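Local coordinates for protein esterase (Alcaligenes sp., PDB 1QLW) that probably hydrolyses carboxylic esters, as a bacterial esterase of the alpha/beta hydrolase fold, at residues Ser20-Gly25 and Val47-Val52; Thr66-Cys71 and Thr200-His205. One frame throughout, in Å; residues are numbered along the deposited sequence. Where two conformers were deposited one is given.

Interaction 1: residues Ser20-Gly25 and Val47-Val52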
loop_
_atom_site.group_PDB
_atom_site.type_symbol
_atom_site.label_atom_id
_atom_site.label_comp_id
_atom_site.label_asym_id
_atom_site.label_seq_id
_atom_site.Cartn_x
_atom_site.Cartn_y
_atom_site.Cartn_z
ATOM N N SER A 20 -4.322 -8.212 -7.333
ATOM C CA SER A 20 -4.378 -7.887 -5.924
ATOM C C SER A 20 -5.652 -8.448 -5.320
ATOM O O SER A 20 -6.685 -8.509 -6.013
ATOM C CB SER A 20 -4.463 -6.353 -5.733
ATOM O OG SER A 20 -3.379 -5.728 -6.354
ATOM N N PHE A 21 -5.583 -8.815 -4.048
ATOM C CA PHE A 21 -6.756 -9.311 -3.339
ATOM C C PHE A 21 -6.464 -9.179 -1.839
ATOM O O PHE A 21 -5.341 -8.828 -1.459
ATOM C CB PHE A 21 -7.114 -10.744 -3.712
ATOM C CG PHE A 21 -6.043 -11.768 -3.488
ATOM C CD1 PHE A 21 -5.089 -12.043 -4.459
ATOM C CD2 PHE A 21 -5.941 -12.457 -2.295
ATOM C CE1 PHE A 21 -4.116 -13.009 -4.266
ATOM C CE2 PHE A 21 -4.961 -13.411 -2.070
ATOM C CZ PHE A 21 -4.053 -13.683 -3.066
ATOM N N PHE A 22 -7.472 -9.490 -1.040
ATOM C CA PHE A 22 -7.300 -9.488 0.399
ATOM C C PHE A 22 -7.591 -10.862 0.962
ATOM O O PHE A 22 -8.380 -11.640 0.415
ATOM C CB PHE A 22 -8.266 -8.493 1.084
ATOM C CG PHE A 22 -7.793 -7.079 0.887
ATOM C CD1 PHE A 22 -8.027 -6.388 -0.297
ATOM C CD2 PHE A 22 -7.087 -6.429 1.892
ATOM C CE1 PHE A 22 -7.530 -5.109 -0.460
ATOM C CE2 PHE A 22 -6.623 -5.144 1.740
ATOM C CZ PHE A 22 -6.842 -4.478 0.549
ATOM N N VAL A 23 -6.949 -11.160 2.088
ATOM C CA VAL A 23 -7.173 -12.391 2.822
ATOM C C VAL A 23 -7.710 -12.037 4.209
ATOM O O VAL A 23 -7.183 -11.182 4.916
ATOM C CB VAL A 23 -5.852 -13.164 2.999
ATOM C CG1 VAL A 23 -6.055 -14.383 3.868
ATOM C CG2 VAL A 23 -5.301 -13.497 1.620
ATOM N N GLY A 24 -8.781 -12.733 4.600
ATOM C CA GLY A 24 -9.257 -12.642 5.963
ATOM C C GLY A 24 -10.031 -11.375 6.270
ATOM O O GLY A 24 -10.673 -10.750 5.419
ATOM N N GLY A 25 -9.993 -11.025 7.549
ATOM C CA GLY A 25 -10.774 -9.908 8.085
ATOM C C GLY A 25 -11.911 -10.425 8.969
ATOM O O GLY A 25 -12.339 -11.572 8.914
ATOM N N VAL A 47 -11.976 -5.314 9.518
ATOM C CA VAL A 47 -10.617 -5.045 9.997
ATOM C C VAL A 47 -9.844 -6.362 10.085
ATOM O O VAL A 47 -10.432 -7.441 10.037
ATOM C CB VAL A 47 -10.566 -4.303 11.336
ATOM C CG1 VAL A 47 -11.253 -2.948 11.267
ATOM C CG2 VAL A 47 -11.196 -5.175 12.398
ATOM N N ASP A 48 -8.527 -6.274 10.129
ATOM C CA ASP A 48 -7.585 -7.387 10.236
ATOM C C ASP A 48 -7.288 -8.115 8.925
ATOM O O ASP A 48 -6.391 -8.963 8.910
ATOM C CB ASP A 48 -7.965 -8.395 11.312
ATOM C CG ASP A 48 -7.893 -7.883 12.738
ATOM O OD1 ASP A 48 -7.262 -6.848 13.000
ATOM O OD2 ASP A 48 -8.523 -8.549 13.584
ATOM N N GLN A 49 -7.950 -7.752 7.836
ATOM C CA GLN A 49 -7.668 -8.320 6.535
ATOM C C GLN A 49 -6.255 -7.933 6.085
ATOM O O GLN A 49 -5.710 -6.895 6.461
ATOM C CB GLN A 49 -8.695 -7.826 5.500
ATOM C CG GLN A 49 -8.711 -6.317 5.246
ATOM C CD GLN A 49 -9.662 -5.588 6.154
ATOM O OE1 GLN A 49 -9.898 -5.983 7.283
ATOM N NE2 GLN A 49 -10.311 -4.526 5.698
ATOM N N MET A 50 -5.706 -8.744 5.179
ATOM C CA MET A 50 -4.329 -8.582 4.696
ATOM C C MET A 50 -4.323 -8.339 3.190
ATOM O O MET A 50 -4.801 -9.202 2.423
ATOM C CB MET A 50 -3.534 -9.851 5.039
ATOM C CG MET A 50 -2.107 -9.860 4.517
ATOM S SD MET A 50 -1.230 -11.357 5.021
ATOM C CE MET A 50 -1.887 -12.562 3.859
ATOM N N TYR A 51 -3.773 -7.215 2.767
ATOM C CA TYR A 51 -3.567 -6.903 1.350
ATOM C C TYR A 51 -2.484 -7.791 0.755
ATOM O O TYR A 51 -1.420 -7.979 1.356
ATOM C CB TYR A 51 -3.094 -5.455 1.244
ATOM C CG TYR A 51 -2.681 -5.005 -0.144
ATOM C CD1 TYR A 51 -3.637 -4.775 -1.140
ATOM C CD2 TYR A 51 -1.352 -4.803 -0.458
ATOM C CE1 TYR A 51 -3.253 -4.357 -2.398
ATOM C CE2 TYR A 51 -0.972 -4.377 -1.720
ATOM C CZ TYR A 51 -1.934 -4.135 -2.690
ATOM O OH TYR A 51 -1.505 -3.680 -3.923
ATOM N N VAL A 52 -2.742 -8.292 -0.447
ATOM C CA VAL A 52 -1.813 -9.129 -1.181
ATOM C C VAL A 52 -1.724 -8.649 -2.629
ATOM O O VAL A 52 -2.747 -8.602 -3.320
ATOM C CB VAL A 52 -2.240 -10.610 -1.175
ATOM C CG1 VAL A 52 -1.166 -11.470 -1.833
ATOM C CG2 VAL A 52 -2.552 -11.101 0.237
#
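With CG lodged between its backbone N and carbonyl carbon (chi1 58°), the F21 ring stands beside V52 and offers it a face. V52 CB lies 4.1 Å from the centroid of the F21 ring, nearly on the ring normal, a CH-pi contact that V52 CG1 extends toward F21 CZ. Turned the other way, F22 and Y51 meet on the reverse of the sheet: Y51 swings CG anti to N (chi1 173°), and F22 CZ comes to 3.6 Å from Y51 CD1 at the Y51 ring edge. The two planes are inclined at 59°. The two segments are antiparallel strands in the N-terminal part of the mixed alpha/beta hydrolase sheet, where F21-V52 and V23-M50 are hydrogen-bonded pairs and F22-Y51 is not. V52 N reaches F21 O at 2.8 Å, and V23 N reaches M50 O at 2.9 Å; each pair also has the reciprocal bond. V23 and M50 lie side by side, M50 CE 4.1 Å from V23 CB, on the face covered by helix 185-197. The opposite face meets the second subunit, whose E79 OE1 is hydrogen-bonded to both S20 OG and Y51 OH.

Interaction 2: residues Thr66-Cys71 and Thr200-His205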
loop_
_atom_site.group_PDB
_atom_site.type_symbol
_atom_site.label_atom_id
_atom_site.label_comp_id
_atom_site.label_asym_id
_atom_site.label_seq_id
_atom_site.Cartn_x
_atom_site.Cartn_y
_atom_site.Cartn_z
ATOM N N THR A 66 6.091 -15.797 -0.884
ATOM C CA THR A 66 5.315 -14.768 -0.196
ATOM C C THR A 66 6.288 -13.935 0.632
ATOM O O THR A 66 6.989 -14.483 1.495
ATOM C CB THR A 66 4.233 -15.418 0.673
ATOM O OG1 THR A 66 3.308 -16.138 -0.151
ATOM C CG2 THR A 66 3.460 -14.379 1.460
ATOM N N LEU A 67 6.341 -12.639 0.379
ATOM C CA LEU A 67 7.260 -11.702 1.020
ATOM C C LEU A 67 6.540 -10.899 2.089
ATOM O O LEU A 67 5.523 -10.268 1.796
ATOM C CB LEU A 67 7.901 -10.761 -0.005
ATOM C CG LEU A 67 8.741 -11.411 -1.102
ATOM C CD1 LEU A 67 9.150 -10.361 -2.143
ATOM C CD2 LEU A 67 9.982 -12.056 -0.517
ATOM N N ILE A 68 7.070 -10.942 3.309
ATOM C CA ILE A 68 6.399 -10.459 4.506
ATOM C C ILE A 68 7.281 -9.454 5.236
ATOM O O ILE A 68 8.279 -9.839 5.874
ATOM C CB ILE A 68 6.067 -11.656 5.424
ATOM C CG1 ILE A 68 5.348 -12.802 4.689
ATOM C CG2 ILE A 68 5.276 -11.198 6.642
ATOM C CD1 ILE A 68 5.563 -14.144 5.351
ATOM N N HIS A 69 6.969 -8.172 5.129
ATOM C CA HIS A 69 7.753 -7.111 5.739
ATOM C C HIS A 69 7.681 -7.144 7.266
ATOM O O HIS A 69 6.816 -7.782 7.860
ATOM C CB HIS A 69 7.288 -5.736 5.216
ATOM C CG HIS A 69 5.896 -5.407 5.684
ATOM N ND1 HIS A 69 5.677 -4.934 6.969
ATOM C CD2 HIS A 69 4.685 -5.487 5.100
ATOM C CE1 HIS A 69 4.356 -4.773 7.115
ATOM N NE2 HIS A 69 3.722 -5.100 5.999
ATOM N N GLY A 70 8.601 -6.386 7.868
ATOM C CA GLY A 70 8.689 -6.271 9.308
ATOM C C GLY A 70 8.164 -4.954 9.851
ATOM O O GLY A 70 7.189 -4.405 9.321
ATOM N N CYS A 71 8.730 -4.493 10.968
ATOM C CA CYS A 71 8.179 -3.329 11.638
ATOM C C CYS A 71 8.339 -2.080 10.808
ATOM O O CYS A 71 9.234 -1.949 9.977
ATOM C CB CYS A 71 8.806 -3.006 12.992
ATOM S SG CYS A 71 10.203 -1.861 12.949
ATOM N N THR A 200 3.591 -22.494 -0.757
ATOM C CA THR A 200 4.354 -21.272 -0.927
ATOM C C THR A 200 5.535 -21.282 0.028
ATOM O O THR A 200 5.504 -21.899 1.102
ATOM C CB THR A 200 3.469 -20.019 -0.671
ATOM O OG1 THR A 200 4.208 -18.812 -0.900
ATOM C CG2 THR A 200 2.899 -19.963 0.736
ATOM N N VAL A 201 6.578 -20.591 -0.373
ATOM C CA VAL A 201 7.729 -20.343 0.470
ATOM C C VAL A 201 7.431 -19.024 1.196
ATOM O O VAL A 201 7.250 -17.997 0.531
ATOM C CB VAL A 201 9.017 -20.192 -0.330
ATOM C CG1 VAL A 201 10.192 -19.790 0.545
ATOM C CG2 VAL A 201 9.305 -21.478 -1.104
ATOM N N LEU A 202 7.403 -19.018 2.519
ATOM C CA LEU A 202 7.173 -17.809 3.298
ATOM C C LEU A 202 8.510 -17.164 3.620
ATOM O O LEU A 202 9.352 -17.827 4.234
ATOM C CB LEU A 202 6.413 -18.122 4.589
ATOM C CG LEU A 202 5.025 -18.749 4.429
ATOM C CD1 LEU A 202 4.414 -19.057 5.789
ATOM C CD2 LEU A 202 4.076 -17.901 3.608
ATOM N N LEU A 203 8.684 -15.903 3.254
ATOM C CA LEU A 203 9.919 -15.163 3.501
ATOM C C LEU A 203 9.568 -13.930 4.326
ATOM O O LEU A 203 8.821 -13.062 3.894
ATOM C CB LEU A 203 10.590 -14.809 2.186
ATOM C CG LEU A 203 12.009 -14.250 2.308
ATOM C CD1 LEU A 203 12.783 -14.490 1.025
ATOM C CD2 LEU A 203 11.983 -12.790 2.684
ATOM N N SER A 204 10.092 -13.891 5.550
ATOM C CA SER A 204 9.788 -12.833 6.504
ATOM C C SER A 204 11.022 -12.082 6.953
ATOM O O SER A 204 12.161 -12.412 6.607
ATOM C CB SER A 204 9.030 -13.399 7.694
ATOM O OG SER A 204 9.871 -14.304 8.379
ATOM N N HIS A 205 10.809 -11.043 7.764
ATOM C CA HIS A 205 11.857 -10.110 8.148
ATOM C C HIS A 205 11.599 -9.532 9.522
ATOM O O HIS A 205 10.539 -8.956 9.750
ATOM C CB HIS A 205 11.892 -8.948 7.122
ATOM C CG HIS A 205 13.005 -7.965 7.291
ATOM N ND1 HIS A 205 12.813 -6.621 7.023
ATOM C CD2 HIS A 205 14.289 -8.142 7.675
ATOM C CE1 HIS A 205 13.994 -6.049 7.260
ATOM N NE2 HIS A 205 14.911 -6.923 7.640
HETATM O O HOH W 1 10.524 -5.280 6.290
#
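Two neighbouring parallel strands in the middle of the alpha/beta hydrolase sheet meet where T66 and L202, then L67 and L203, come into register. T66 is held through both backbone polar atoms: its N donates to V201 O at 2.9 Å, and its O receives L203 N at 2.8 Å in a bond of 161° at the hydrogen. I68 N continues the pattern to L203 O, though the bond is more bent at 138°. At the start of the pair, T66 OG1 donates to T200 OG1 at 2.9 Å, the two side chains crossing at about a right angle; T200 OG1 is hydrogen-bonded in turn to P64 O. L202 runs alongside T66 and brings CD2 to 3.8 Å from T66 CB, on the side where helix 185-197 packs against T66 and I68. In this fold the loop after the first of these strands commonly contributes to the oxyanion hole and the turn after the second supplies the nucleophile elbow, so H69-G70 and H205 probably border the active site. H69 ND1 donates in its ring plane to G70 O at 2.8 Å, while H69 NE2 is hydrogen-bonded to Q104 N; gripped at both nitrogens, the imidazole is fixed in rotation. A water accepts from G70 N at 2.7 Å and lies in the plane of the H205 ring, hydrogen-bonded to H205 ND1. With no side chain on G70, its CA can approach H205 O to 3.3 Å. H205 NE2 is hydrogen-bonded to H298 O, and the H205 and H298 rings are stacked.

From the N terminus, strand 13-23 comes first, and interaction 1 closes a short excursion of 21 residues that includes strand 26-30 before the chain returns along strand 43-57. The next strand, 65-68, opens interaction 2, which is completed only 128 residues later by strand 200-205. The two loops are therefore in series, neither nesting nor crossing. Their centres lie 15 Å apart, and their nearest atoms stay about 6 Å apart, so the two do not meet directly. Strand 99-103, made within the second loop, bridges the gap: it pairs antiparallel with 43-57 and parallel with 65-68, joining the antiparallel N-terminal part of the sheet to its parallel core.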